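PDB 6KHO: tryptophan decarboxylase 1 from Oryza sativa subsp. japonica, which catalyses the pyridoxal 5'-phosphate-dependent decarboxylation of L-tryptophan to tryptamine, a step towards serotonin, and of 5-hydroxy-L-tryptophan to serotonin itself. Local coordinates for residues 206-211 against 250-255; 215-220 against 265-270; 416-421 against 500-505; 460-465 against 471-476. All coordinates share one frame; numbering follows the deposited sequence.

Contact 1 of 4, residues 206-211 against 250-255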
loop_
_atom_site.group_PDB
_atom_site.type_symbol
_atom_site.label_atom_id
_atom_site.label_comp_id
_atom_site.label_asym_id
_atom_site.label_seq_id
_atom_site.Cartn_x
_atom_site.Cartn_y
_atom_site.Cartn_z
ATOM N N ALA A 206 11.046 6.951 24.799
ATOM C CA ALA A 206 10.400 5.705 25.178
ATOM C C ALA A 206 8.970 5.670 24.661
ATOM O O ALA A 206 8.306 6.707 24.565
ATOM C CB ALA A 206 10.394 5.516 26.702
ATOM N N VAL A 207 8.493 4.455 24.347
ATOM C CA VAL A 207 7.137 4.228 23.860
ATOM C C VAL A 207 6.528 3.051 24.615
ATOM O O VAL A 207 7.235 2.190 25.146
ATOM C CB VAL A 207 7.087 3.977 22.330
ATOM C CG1 VAL A 207 7.761 5.108 21.585
ATOM C CG2 VAL A 207 7.739 2.652 21.967
ATOM N N TYR A 208 5.189 3.024 24.648
ATOM C CA TYR A 208 4.427 2.164 25.549
ATOM C C TYR A 208 3.228 1.537 24.851
ATOM O O TYR A 208 2.484 2.214 24.134
ATOM C CB TYR A 208 3.916 2.949 26.771
ATOM C CG TYR A 208 5.012 3.738 27.431
ATOM C CD1 TYR A 208 5.402 4.971 26.921
ATOM C CD2 TYR A 208 5.682 3.244 28.553
ATOM C CE1 TYR A 208 6.424 5.689 27.490
ATOM C CE2 TYR A 208 6.713 3.968 29.141
ATOM C CZ TYR A 208 7.074 5.191 28.599
ATOM O OH TYR A 208 8.085 5.937 29.152
ATOM N N ALA A 209 3.016 0.246 25.105
ATOM C CA ALA A 209 1.787 -0.414 24.707
ATOM C C ALA A 209 1.592 -1.647 25.579
ATOM O O ALA A 209 2.553 -2.194 26.120
ATOM C CB ALA A 209 1.827 -0.797 23.223
ATOM N N ALA A 210 0.340 -2.067 25.716
ATOM C CA ALA A 210 0.042 -3.317 26.398
ATOM C C ALA A 210 0.647 -4.504 25.655
ATOM O O ALA A 210 0.868 -4.470 24.437
ATOM C CB ALA A 210 -1.472 -3.500 26.527
ATOM N N ASP A 211 0.905 -5.584 26.397
ATOM C CA ASP A 211 1.439 -6.768 25.742
ATOM C C ASP A 211 0.418 -7.457 24.840
ATOM O O ASP A 211 0.786 -8.407 24.149
ATOM C CB ASP A 211 1.991 -7.763 26.772
ATOM C CG ASP A 211 0.940 -8.273 27.740
ATOM O OD1 ASP A 211 -0.262 -7.998 27.549
ATOM O OD2 ASP A 211 1.328 -8.956 28.719
ATOM N N LEU A 250 0.984 4.310 34.088
ATOM C CA LEU A 250 1.521 5.492 34.763
ATOM C C LEU A 250 2.822 5.172 35.495
ATOM O O LEU A 250 3.775 5.964 35.464
ATOM C CB LEU A 250 0.479 6.061 35.732
ATOM C CG LEU A 250 0.887 7.246 36.623
ATOM C CD1 LEU A 250 1.595 8.338 35.840
ATOM C CD2 LEU A 250 -0.343 7.821 37.299
ATOM N N GLU A 251 2.890 4.011 36.145
ATOM C CA GLU A 251 4.115 3.658 36.850
ATOM C C GLU A 251 5.280 3.481 35.881
ATOM O O GLU A 251 6.387 3.969 36.138
ATOM C CB GLU A 251 3.874 2.398 37.677
ATOM C CG GLU A 251 5.121 1.713 38.140
ATOM C CD GLU A 251 4.843 0.299 38.612
ATOM O OE1 GLU A 251 5.741 -0.309 39.239
ATOM O OE2 GLU A 251 3.725 -0.206 38.340
ATOM N N ALA A 252 5.044 2.827 34.736
ATOM C CA ALA A 252 6.110 2.646 33.754
ATOM C C ALA A 252 6.586 3.981 33.187
ATOM O O ALA A 252 7.792 4.212 33.043
ATOM C CB ALA A 252 5.635 1.734 32.616
ATOM N N MET A 253 5.647 4.865 32.835
ATOM C CA MET A 253 6.021 6.139 32.226
ATOM C C MET A 253 6.709 7.052 33.237
ATOM O O MET A 253 7.674 7.751 32.896
ATOM C CB MET A 253 4.788 6.831 31.645
ATOM C CG MET A 253 4.124 6.091 30.476
ATOM S SD MET A 253 3.120 7.238 29.520
ATOM C CE MET A 253 1.619 7.074 30.282
ATOM N N GLN A 254 6.211 7.074 34.477
ATOM C CA GLN A 254 6.841 7.881 35.525
ATOM C C GLN A 254 8.266 7.402 35.800
ATOM O O GLN A 254 9.202 8.209 35.901
ATOM C CB GLN A 254 5.987 7.838 36.799
ATOM C CG GLN A 254 6.381 8.870 37.872
ATOM C CD GLN A 254 6.373 10.290 37.347
ATOM O OE1 GLN A 254 7.419 10.843 36.996
ATOM N NE2 GLN A 254 5.193 10.889 37.287
ATOM N N ALA A 255 8.450 6.084 35.914
ATOM C CA ALA A 255 9.788 5.547 36.139
ATOM C C ALA A 255 10.747 5.972 35.035
ATOM O O ALA A 255 11.907 6.308 35.305
ATOM C CB ALA A 255 9.730 4.024 36.245
#
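Tyr-208 of strand 205-210 and Met-253 of helix 246-258 mark the closest approach of the two backbones, 7.9 Å from CA to CA, a gap bridged by their side chains. The thioether chain of Met-253 lies across one face of the phenol ring. Its CG sits over the ring centre, 3.5 Å from the centroid and only 9° off the normal, a CH-pi contact. SD follows over the same face at 4.3 Å from the centroid of the Tyr-208 ring, which adds a Met-aromatic contact. In Met-253 the bond to CG runs anti to the carbonyl carbon (chi1 -65°), carrying the chain over the ring before it bends at SD. Ala-252 completes the helix side, its CB lying 4.3 Å from Tyr-208 CE2. Beyond the methionine, the Tyr-208 hydroxyl hydrogen-bonds to Asp-256 OD2 in the next turn of the helix, tethering the end of the ring. An alanine in place of Tyr-208 would probably leave a gap beneath Met-253, its thioether less firmly held, and cost Asp-256 this hydroxyl partner. The helix links strands 231-234 and 262-269 and packs over strand 205-210, which lies between them in the sheet; Met-253 also touches Val-266 of strand 262-269 and Val-287 of the adjoining helix 281-289.

Contact 2 of 4, residues 215-220 against 265-270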
loop_
_atom_site.group_PDB
_atom_site.type_symbol
_atom_site.label_atom_id
_atom_site.label_comp_id
_atom_site.label_asym_id
_atom_site.label_seq_id
_atom_site.Cartn_x
_atom_site.Cartn_y
_atom_site.Cartn_z
ATOM N N SER A 215 1.669 -7.243 17.163
ATOM C CA SER A 215 3.121 -7.245 17.002
ATOM C C SER A 215 3.600 -6.184 16.022
ATOM O O SER A 215 4.742 -5.724 16.134
ATOM C CB SER A 215 3.599 -8.620 16.538
ATOM O OG SER A 215 2.947 -9.006 15.342
ATOM N N THR A 216 2.748 -5.771 15.085
ATOM C CA THR A 216 3.143 -4.778 14.096
ATOM C C THR A 216 3.419 -3.401 14.700
ATOM O O THR A 216 4.148 -2.614 14.087
ATOM C CB THR A 216 2.073 -4.677 13.007
ATOM O OG1 THR A 216 2.662 -4.132 11.820
ATOM C CG2 THR A 216 0.882 -3.817 13.447
ATOM N N PHE A 217 2.861 -3.086 15.873
ATOM C CA PHE A 217 3.201 -1.821 16.531
ATOM C C PHE A 217 4.669 -1.783 16.913
ATOM O O PHE A 217 5.370 -0.793 16.665
ATOM C CB PHE A 217 2.356 -1.603 17.783
ATOM C CG PHE A 217 2.824 -0.436 18.619
ATOM C CD1 PHE A 217 2.707 0.864 18.139
ATOM C CD2 PHE A 217 3.395 -0.633 19.857
ATOM C CE1 PHE A 217 3.146 1.945 18.888
ATOM C CE2 PHE A 217 3.844 0.459 20.627
ATOM C CZ PHE A 217 3.713 1.746 20.138
ATOM N N PHE A 218 5.146 -2.850 17.554
ATOM C CA PHE A 218 6.535 -2.880 17.981
ATOM C C PHE A 218 7.474 -2.841 16.791
ATOM O O PHE A 218 8.546 -2.227 16.865
ATOM C CB PHE A 218 6.762 -4.110 18.862
ATOM C CG PHE A 218 5.818 -4.169 20.039
ATOM C CD1 PHE A 218 6.017 -3.351 21.138
ATOM C CD2 PHE A 218 4.707 -4.993 20.018
ATOM C CE1 PHE A 218 5.137 -3.372 22.220
ATOM C CE2 PHE A 218 3.830 -5.023 21.093
ATOM C CZ PHE A 218 4.048 -4.212 22.194
ATOM N N LYS A 219 7.069 -3.445 15.672
ATOM C CA LYS A 219 7.882 -3.377 14.465
ATOM C C LYS A 219 7.935 -1.956 13.906
ATOM O O LYS A 219 8.998 -1.495 13.478
ATOM C CB LYS A 219 7.340 -4.356 13.422
ATOM C CG LYS A 219 8.021 -4.260 12.069
ATOM C CD LYS A 219 7.522 -5.344 11.114
ATOM C CE LYS A 219 7.837 -4.978 9.675
ATOM N NZ LYS A 219 7.090 -5.837 8.729
ATOM N N ALA A 220 6.799 -1.249 13.904
ATOM C CA ALA A 220 6.785 0.142 13.456
ATOM C C ALA A 220 7.690 1.014 14.329
ATOM O O ALA A 220 8.385 1.909 13.825
ATOM C CB ALA A 220 5.346 0.668 13.459
ATOM N N TYR A 265 5.039 8.245 23.263
ATOM C CA TYR A 265 3.938 7.705 22.468
ATOM C C TYR A 265 3.361 6.502 23.196
ATOM O O TYR A 265 4.112 5.663 23.701
ATOM C CB TYR A 265 4.450 7.318 21.076
ATOM C CG TYR A 265 3.446 6.803 20.043
ATOM C CD1 TYR A 265 2.839 5.561 20.170
ATOM C CD2 TYR A 265 3.186 7.546 18.892
ATOM C CE1 TYR A 265 1.952 5.092 19.175
ATOM C CE2 TYR A 265 2.313 7.089 17.898
ATOM C CZ TYR A 265 1.699 5.870 18.047
ATOM O OH TYR A 265 0.866 5.418 17.031
ATOM N N VAL A 266 2.033 6.437 23.262
ATOM C CA VAL A 266 1.312 5.302 23.834
ATOM C C VAL A 266 0.323 4.776 22.793
ATOM O O VAL A 266 -0.417 5.555 22.187
ATOM C CB VAL A 266 0.556 5.696 25.123
ATOM C CG1 VAL A 266 -0.179 4.503 25.690
ATOM C CG2 VAL A 266 1.508 6.304 26.186
ATOM N N CYS A 267 0.281 3.455 22.607
ATOM C CA CYS A 267 -0.736 2.822 21.770
ATOM C C CYS A 267 -1.764 2.128 22.652
ATOM O O CYS A 267 -1.417 1.236 23.427
ATOM C CB CYS A 267 -0.118 1.815 20.796
ATOM S SG CYS A 267 -1.324 1.171 19.562
ATOM N N ALA A 268 -3.020 2.544 22.544
ATOM C CA ALA A 268 -4.139 1.861 23.179
ATOM C C ALA A 268 -4.915 1.098 22.116
ATOM O O ALA A 268 -5.119 1.608 21.010
ATOM C CB ALA A 268 -5.070 2.852 23.880
ATOM N N THR A 269 -5.341 -0.123 22.435
ATOM C CA THR A 269 -6.056 -0.959 21.475
ATOM C C THR A 269 -7.485 -1.199 21.940
ATOM O O THR A 269 -7.711 -1.606 23.087
ATOM C CB THR A 269 -5.347 -2.305 21.265
ATOM O OG1 THR A 269 -4.027 -2.076 20.771
ATOM C CG2 THR A 269 -6.115 -3.172 20.231
ATOM N N VAL A 270 -8.442 -0.958 21.048
ATOM C CA VAL A 270 -9.837 -1.326 21.259
ATOM C C VAL A 270 -10.110 -2.543 20.379
ATOM O O VAL A 270 -10.282 -2.419 19.158
ATOM C CB VAL A 270 -10.793 -0.171 20.947
ATOM C CG1 VAL A 270 -12.245 -0.626 21.108
ATOM C CG2 VAL A 270 -10.495 1.013 21.859
#
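Phe-217, one turn beyond the serotonin-binding His-214, packs on Cys-267 and Tyr-265 in the large, cofactor-binding domain of this fold-type I pyridoxal-phosphate enzyme, where helix 215-223 lies against strand 262-269 of the central mixed sheet. The strand side chains meet the phenylalanine in two different ways. Cys-267 comes over a ring face: its CB lies 3.9 Å from the centroid of the Phe-217 ring, 14° off the normal and displaced toward the rim, a CH-pi contact. The sulfur stands farther off above this face, SG being 4.6 Å from the Phe-217 centroid, a more distant sulfur-aromatic contact. Tyr-265 instead presents its ring in a plane tilted only 23° from that of Phe-217, but slid so far that the two barely overlap, with centroids 5.7 Å apart. Their closest atoms are Phe-217 CE1 and Tyr-265 CE1, at 3.4 Å. With CG anti to the backbone N (chi1 170°), the Phe-217 ring reaches from the helix toward the sheet. The Tyr-265 hydroxyl is held by a hydrogen bond with Thr-182 OG1 of helix 175-194. Cys-267 also touches Asp-298, a residue of the cofactor pocket, which places the contact probably in the second shell of that pocket. Helix 215-223 reaches the dimer interface through Lys-219 NZ, hydrogen-bonded to Gln-377 O of the second subunit. Within its own chain, Phe-217 also touches Ala-209 of strand 205-210 and Met-179 of helix 175-194.

Contact 3 of 4, residues 416-421 against 500-505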
loop_
_atom_site.group_PDB
_atom_site.type_symbol
_atom_site.label_atom_id
_atom_site.label_comp_id
_atom_site.label_asym_id
_atom_site.label_seq_id
_atom_site.Cartn_x
_atom_site.Cartn_y
_atom_site.Cartn_z
ATOM N N GLU A 416 -21.258 -18.637 21.558
ATOM C CA GLU A 416 -20.772 -18.528 22.933
ATOM C C GLU A 416 -21.685 -19.279 23.898
ATOM O O GLU A 416 -21.215 -20.014 24.775
ATOM C CB GLU A 416 -20.658 -17.053 23.332
ATOM C CG GLU A 416 -20.260 -16.837 24.794
ATOM C CD GLU A 416 -20.611 -15.453 25.313
ATOM O OE1 GLU A 416 -21.049 -14.593 24.516
ATOM O OE2 GLU A 416 -20.450 -15.220 26.529
ATOM N N ASP A 417 -23.000 -19.110 23.742
ATOM C CA ASP A 417 -23.955 -19.804 24.595
ATOM C C ASP A 417 -23.984 -21.304 24.329
ATOM O O ASP A 417 -24.362 -22.072 25.220
ATOM C CB ASP A 417 -25.340 -19.185 24.421
ATOM C CG ASP A 417 -25.402 -17.755 24.958
ATOM O OD1 ASP A 417 -24.453 -17.347 25.669
ATOM O OD2 ASP A 417 -26.387 -17.039 24.674
ATOM N N LEU A 418 -23.576 -21.739 23.135
ATOM C CA LEU A 418 -23.431 -23.169 22.899
ATOM C C LEU A 418 -22.207 -23.719 23.624
ATOM O O LEU A 418 -22.264 -24.815 24.195
ATOM C CB LEU A 418 -23.355 -23.455 21.401
ATOM C CG LEU A 418 -24.657 -23.302 20.608
ATOM C CD1 LEU A 418 -24.357 -23.307 19.116
ATOM C CD2 LEU A 418 -25.671 -24.392 20.948
ATOM N N VAL A 419 -21.096 -22.974 23.621
ATOM C CA VAL A 419 -19.913 -23.402 24.364
ATOM C C VAL A 419 -20.218 -23.478 25.854
ATOM O O VAL A 419 -19.751 -24.391 26.550
ATOM C CB VAL A 419 -18.720 -22.462 24.094
ATOM C CG1 VAL A 419 -17.567 -22.783 25.038
ATOM C CG2 VAL A 419 -18.255 -22.582 22.653
ATOM N N ARG A 420 -21.013 -22.533 26.364
ATOM C CA ARG A 420 -21.304 -22.475 27.792
ATOM C C ARG A 420 -22.229 -23.600 28.248
ATOM O O ARG A 420 -22.222 -23.945 29.435
ATOM C CB ARG A 420 -21.901 -21.106 28.149
ATOM C CG ARG A 420 -20.891 -19.950 28.138
ATOM C CD ARG A 420 -21.540 -18.640 28.573
ATOM N NE ARG A 420 -20.683 -17.478 28.319
ATOM C CZ ARG A 420 -19.661 -17.121 29.090
ATOM N NH1 ARG A 420 -19.364 -17.833 30.170
ATOM N NH2 ARG A 420 -18.935 -16.049 28.790
ATOM N N GLY A 421 -23.010 -24.183 27.339
ATOM C CA GLY A 421 -23.891 -25.296 27.624
ATOM C C GLY A 421 -23.243 -26.664 27.574
ATOM O O GLY A 421 -23.953 -27.673 27.613
ATOM N N SER A 500 -23.439 -25.717 12.700
ATOM C CA SER A 500 -22.791 -26.929 12.204
ATOM C C SER A 500 -21.330 -27.008 12.642
ATOM O O SER A 500 -20.801 -28.105 12.874
ATOM C CB SER A 500 -22.881 -26.998 10.676
ATOM O OG SER A 500 -24.229 -27.056 10.246
ATOM N N ALA A 501 -20.657 -25.857 12.738
ATOM C CA ALA A 501 -19.300 -25.838 13.274
ATOM C C ALA A 501 -19.272 -26.323 14.721
ATOM O O ALA A 501 -18.354 -27.045 15.120
ATOM C CB ALA A 501 -18.714 -24.429 13.166
ATOM N N TRP A 502 -20.268 -25.929 15.519
ATOM C CA TRP A 502 -20.332 -26.377 16.907
ATOM C C TRP A 502 -20.504 -27.888 16.987
ATOM O O TRP A 502 -19.811 -28.565 17.760
ATOM C CB TRP A 502 -21.476 -25.676 17.635
ATOM C CG TRP A 502 -21.621 -26.134 19.063
ATOM C CD1 TRP A 502 -22.762 -26.571 19.673
ATOM C CD2 TRP A 502 -20.585 -26.191 20.061
ATOM N NE1 TRP A 502 -22.503 -26.899 20.990
ATOM C CE2 TRP A 502 -21.175 -26.677 21.251
ATOM C CE3 TRP A 502 -19.217 -25.878 20.064
ATOM C CZ2 TRP A 502 -20.443 -26.857 22.433
ATOM C CZ3 TRP A 502 -18.492 -26.056 21.242
ATOM C CH2 TRP A 502 -19.109 -26.544 22.407
ATOM N N GLU A 503 -21.426 -28.435 16.185
ATOM C CA GLU A 503 -21.614 -29.882 16.138
ATOM C C GLU A 503 -20.322 -30.596 15.766
ATOM O O GLU A 503 -20.005 -31.650 16.326
ATOM C CB GLU A 503 -22.724 -30.240 15.150
ATOM C CG GLU A 503 -24.071 -29.629 15.491
ATOM C CD GLU A 503 -24.557 -30.026 16.870
ATOM O OE1 GLU A 503 -24.362 -31.198 17.255
ATOM O OE2 GLU A 503 -25.135 -29.168 17.570
ATOM N N LEU A 504 -19.555 -30.029 14.835
ATOM C CA LEU A 504 -18.319 -30.680 14.417
ATOM C C LEU A 504 -17.274 -30.638 15.527
ATOM O O LEU A 504 -16.509 -31.597 15.705
ATOM C CB LEU A 504 -17.791 -30.033 13.135
ATOM C CG LEU A 504 -16.420 -30.533 12.674
ATOM C CD1 LEU A 504 -16.499 -32.018 12.363
ATOM C CD2 LEU A 504 -15.887 -29.753 11.477
ATOM N N ILE A 505 -17.232 -29.539 16.289
ATOM C CA ILE A 505 -16.352 -29.465 17.456
ATOM C C ILE A 505 -16.768 -30.496 18.499
ATOM O O ILE A 505 -15.938 -31.265 19.000
ATOM C CB ILE A 505 -16.358 -28.042 18.053
ATOM C CG1 ILE A 505 -15.706 -27.033 17.096
ATOM C CG2 ILE A 505 -15.654 -28.026 19.410
ATOM C CD1 ILE A 505 -16.202 -25.607 17.285
#
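Leu-418 lies over one face of the Trp-502 indole, its CB 3.6 Å from the centroid of the five-membered ring and 15° off the normal, a CH-pi contact. CD1 of Leu-418 extends the cover toward the root of the indole, 3.7 Å from Trp-502 CD1. The benzene half meets backbone as well as side chain: Leu-418 O comes within 3.3 Å of Trp-502 CZ2, and Val-419 CG2 within 3.8 Å of CZ3. The indole spans the gap between the helices because its CG is anti to the backbone N (chi1 178°). A salt bridge spans one turn of helix 386-420, Arg-420 gripping Glu-416 side-on with both NE (2.9 Å) and NH2 (2.8 Å) directed at the single oxygen OE2; Glu-416 OE1 meets Arg-431. An alanine at Trp-502 would probably open a gap between the helices, strip the cover from Leu-418 and take one of its neighbours from Val-419. Phe-425 of strand 425-427 meets the indole edge-to-face and also touches Val-419 and Ile-505, so the end of helix 386-420 and helix 495-513 converge on this edge strand, with Phe-438 of strand 435-440 beside them.

Contact 4 of 4, residues 460-465 against 471-476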
loop_
_atom_site.group_PDB
_atom_site.type_symbol
_atom_site.label_atom_id
_atom_site.label_comp_id
_atom_site.label_asym_id
_atom_site.label_seq_id
_atom_site.Cartn_x
_atom_site.Cartn_y
_atom_site.Cartn_z
ATOM N N GLU A 460 -4.820 -30.789 19.501
ATOM C CA GLU A 460 -5.318 -31.914 18.719
ATOM C C GLU A 460 -6.663 -31.579 18.089
ATOM O O GLU A 460 -6.875 -31.810 16.892
ATOM C CB GLU A 460 -5.427 -33.156 19.611
ATOM C CG GLU A 460 -5.903 -34.417 18.907
ATOM C CD GLU A 460 -4.792 -35.131 18.161
ATOM O OE1 GLU A 460 -5.098 -36.006 17.317
ATOM O OE2 GLU A 460 -3.610 -34.818 18.412
ATOM N N LEU A 461 -7.586 -31.038 18.888
ATOM C CA LEU A 461 -8.885 -30.617 18.374
ATOM C C LEU A 461 -8.729 -29.698 17.163
ATOM O O LEU A 461 -9.319 -29.937 16.101
ATOM C CB LEU A 461 -9.674 -29.919 19.483
ATOM C CG LEU A 461 -11.068 -29.424 19.110
ATOM C CD1 LEU A 461 -11.864 -30.550 18.461
ATOM C CD2 LEU A 461 -11.797 -28.863 20.327
ATOM N N MET A 462 -7.908 -28.656 17.307
ATOM C CA MET A 462 -7.721 -27.678 16.240
ATOM C C MET A 462 -7.196 -28.330 14.963
ATOM O O MET A 462 -7.709 -28.079 13.867
ATOM C CB MET A 462 -6.763 -26.581 16.717
ATOM C CG MET A 462 -6.314 -25.606 15.632
ATOM S SD MET A 462 -5.019 -24.477 16.200
ATOM C CE MET A 462 -3.521 -25.425 15.904
ATOM N N GLU A 463 -6.155 -29.156 15.083
ATOM C CA GLU A 463 -5.572 -29.770 13.896
ATOM C C GLU A 463 -6.534 -30.769 13.268
ATOM O O GLU A 463 -6.486 -30.989 12.053
ATOM C CB GLU A 463 -4.230 -30.420 14.252
ATOM C CG GLU A 463 -3.235 -29.433 14.884
ATOM C CD GLU A 463 -1.944 -30.083 15.383
ATOM O OE1 GLU A 463 -0.859 -29.499 15.157
ATOM O OE2 GLU A 463 -2.008 -31.161 16.013
ATOM N N ARG A 464 -7.435 -31.341 14.074
ATOM C CA ARG A 464 -8.447 -32.265 13.576
ATOM C C ARG A 464 -9.581 -31.535 12.869
ATOM O O ARG A 464 -10.098 -32.021 11.861
ATOM C CB ARG A 464 -8.997 -33.101 14.731
ATOM C CG ARG A 464 -8.179 -34.347 15.005
ATOM C CD ARG A 464 -8.797 -35.208 16.090
ATOM N NE ARG A 464 -7.979 -36.392 16.333
ATOM C CZ ARG A 464 -8.446 -37.537 16.821
ATOM N NH1 ARG A 464 -9.733 -37.661 17.125
ATOM N NH2 ARG A 464 -7.621 -38.559 17.002
ATOM N N LEU A 465 -10.007 -30.386 13.392
ATOM C CA LEU A 465 -11.021 -29.617 12.682
ATOM C C LEU A 465 -10.494 -29.147 11.330
ATOM O O LEU A 465 -11.221 -29.174 10.331
ATOM C CB LEU A 465 -11.483 -28.442 13.540
ATOM C CG LEU A 465 -12.153 -28.837 14.861
ATOM C CD1 LEU A 465 -12.111 -27.700 15.865
ATOM C CD2 LEU A 465 -13.592 -29.295 14.645
ATOM N N ALA A 471 -13.643 -26.539 8.345
ATOM C CA ALA A 471 -13.312 -25.488 9.295
ATOM C C ALA A 471 -11.886 -25.035 9.042
ATOM O O ALA A 471 -11.072 -25.781 8.492
ATOM C CB ALA A 471 -13.461 -25.958 10.745
ATOM N N TYR A 472 -11.608 -23.789 9.416
ATOM C CA TYR A 472 -10.247 -23.325 9.643
ATOM C C TYR A 472 -10.268 -22.594 10.974
ATOM O O TYR A 472 -10.892 -21.535 11.095
ATOM C CB TYR A 472 -9.751 -22.414 8.534
ATOM C CG TYR A 472 -8.339 -21.910 8.730
ATOM C CD1 TYR A 472 -7.455 -22.543 9.610
ATOM C CD2 TYR A 472 -7.889 -20.788 8.046
ATOM C CE1 TYR A 472 -6.159 -22.072 9.786
ATOM C CE2 TYR A 472 -6.605 -20.316 8.211
ATOM C CZ TYR A 472 -5.744 -20.956 9.082
ATOM O OH TYR A 472 -4.467 -20.480 9.235
ATOM N N VAL A 473 -9.615 -23.182 11.969
ATOM C CA VAL A 473 -9.533 -22.639 13.314
ATOM C C VAL A 473 -8.060 -22.438 13.628
ATOM O O VAL A 473 -7.225 -23.286 13.291
ATOM C CB VAL A 473 -10.200 -23.582 14.337
ATOM C CG1 VAL A 473 -10.010 -23.075 15.750
ATOM C CG2 VAL A 473 -11.671 -23.725 14.022
ATOM N N ALA A 474 -7.730 -21.303 14.230
ATOM C CA ALA A 474 -6.370 -21.076 14.687
ATOM C C ALA A 474 -6.415 -20.673 16.154
ATOM O O ALA A 474 -7.478 -20.387 16.716
ATOM C CB ALA A 474 -5.649 -20.032 13.829
ATOM N N HIS A 475 -5.255 -20.673 16.791
ATOM C CA HIS A 475 -5.219 -20.619 18.241
ATOM C C HIS A 475 -4.525 -19.355 18.718
ATOM O O HIS A 475 -3.964 -18.580 17.938
ATOM C CB HIS A 475 -4.504 -21.848 18.823
ATOM C CG HIS A 475 -3.012 -21.762 18.752
ATOM N ND1 HIS A 475 -2.304 -22.067 17.610
ATOM C CD2 HIS A 475 -2.093 -21.388 19.676
ATOM C CE1 HIS A 475 -1.014 -21.890 17.832
ATOM N NE2 HIS A 475 -0.859 -21.481 19.080
ATOM N N THR A 476 -4.554 -19.182 20.034
ATOM C CA THR A 476 -3.841 -18.108 20.701
ATOM C C THR A 476 -3.500 -18.592 22.105
ATOM O O THR A 476 -3.898 -19.685 22.516
ATOM C CB THR A 476 -4.675 -16.819 20.713
ATOM O OG1 THR A 476 -3.860 -15.717 21.125
ATOM C CG2 THR A 476 -5.865 -16.956 21.635
#
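Leu-465, which packs on Ala-471 and Val-473, is fixed in its helix by the short backbone bond from its N to Leu-461 O (2.8 Å). Its CB lies 4.2 Å from Ala-471 CB, and its CD1 is 4.4 Å from Val-473 CG2, a loose apolar fit. One turn back, Met-462 reaches farther along the returning chain. With CG anti to the backbone N (chi1 171°), it stretches toward the strand; CG passes 3.4 Å from Val-473 O, and SD lies 3.7 Å from His-475 CB. The sulfur approaches the imidazole obliquely, while that ring stacks on Phe-482 of the neighbouring strand 481-487. On the flank of the helix, Arg-464 NE bonds Glu-460 OE1 at 3.1 Å, a salt bridge using the anti lone pair of the oxygen but tilted 31° from the guanidinium plane. Asn-466 OD1 accepts a hydrogen bond from Val-473 N, pinning the returning chain to the helix it has just left. This is a helix folding back on its own following strand: helix 451-468 packs against the approach to, and the start of, edge strand 474-478, which pairs with 481-487 in the four-stranded antiparallel sheet of the C-terminal domain, as in other group II decarboxylases.

Overall arrangement
From the N terminus, strand 205-210 opens contact 1 and helix 215-223 opens contact 2; helix 246-258 then closes the first and strand 262-269 the second, so the two loops cross. Strands 205-210 and 262-269 are neighbours in the large sheet, and the contacts bring helices onto its opposite faces. Much later, the end of helix 386-420 opens contact 3. Contact 4, a short return from helix 451-468 to strand 474-478, nests inside that loop, which helix 495-513 closes. Leu-504 and Ile-505 pack on Leu-465, joining contacts 3 and 4 beside the small antiparallel sheet. The centres of contacts 2 and 4 lie about 28 Å apart, without touching.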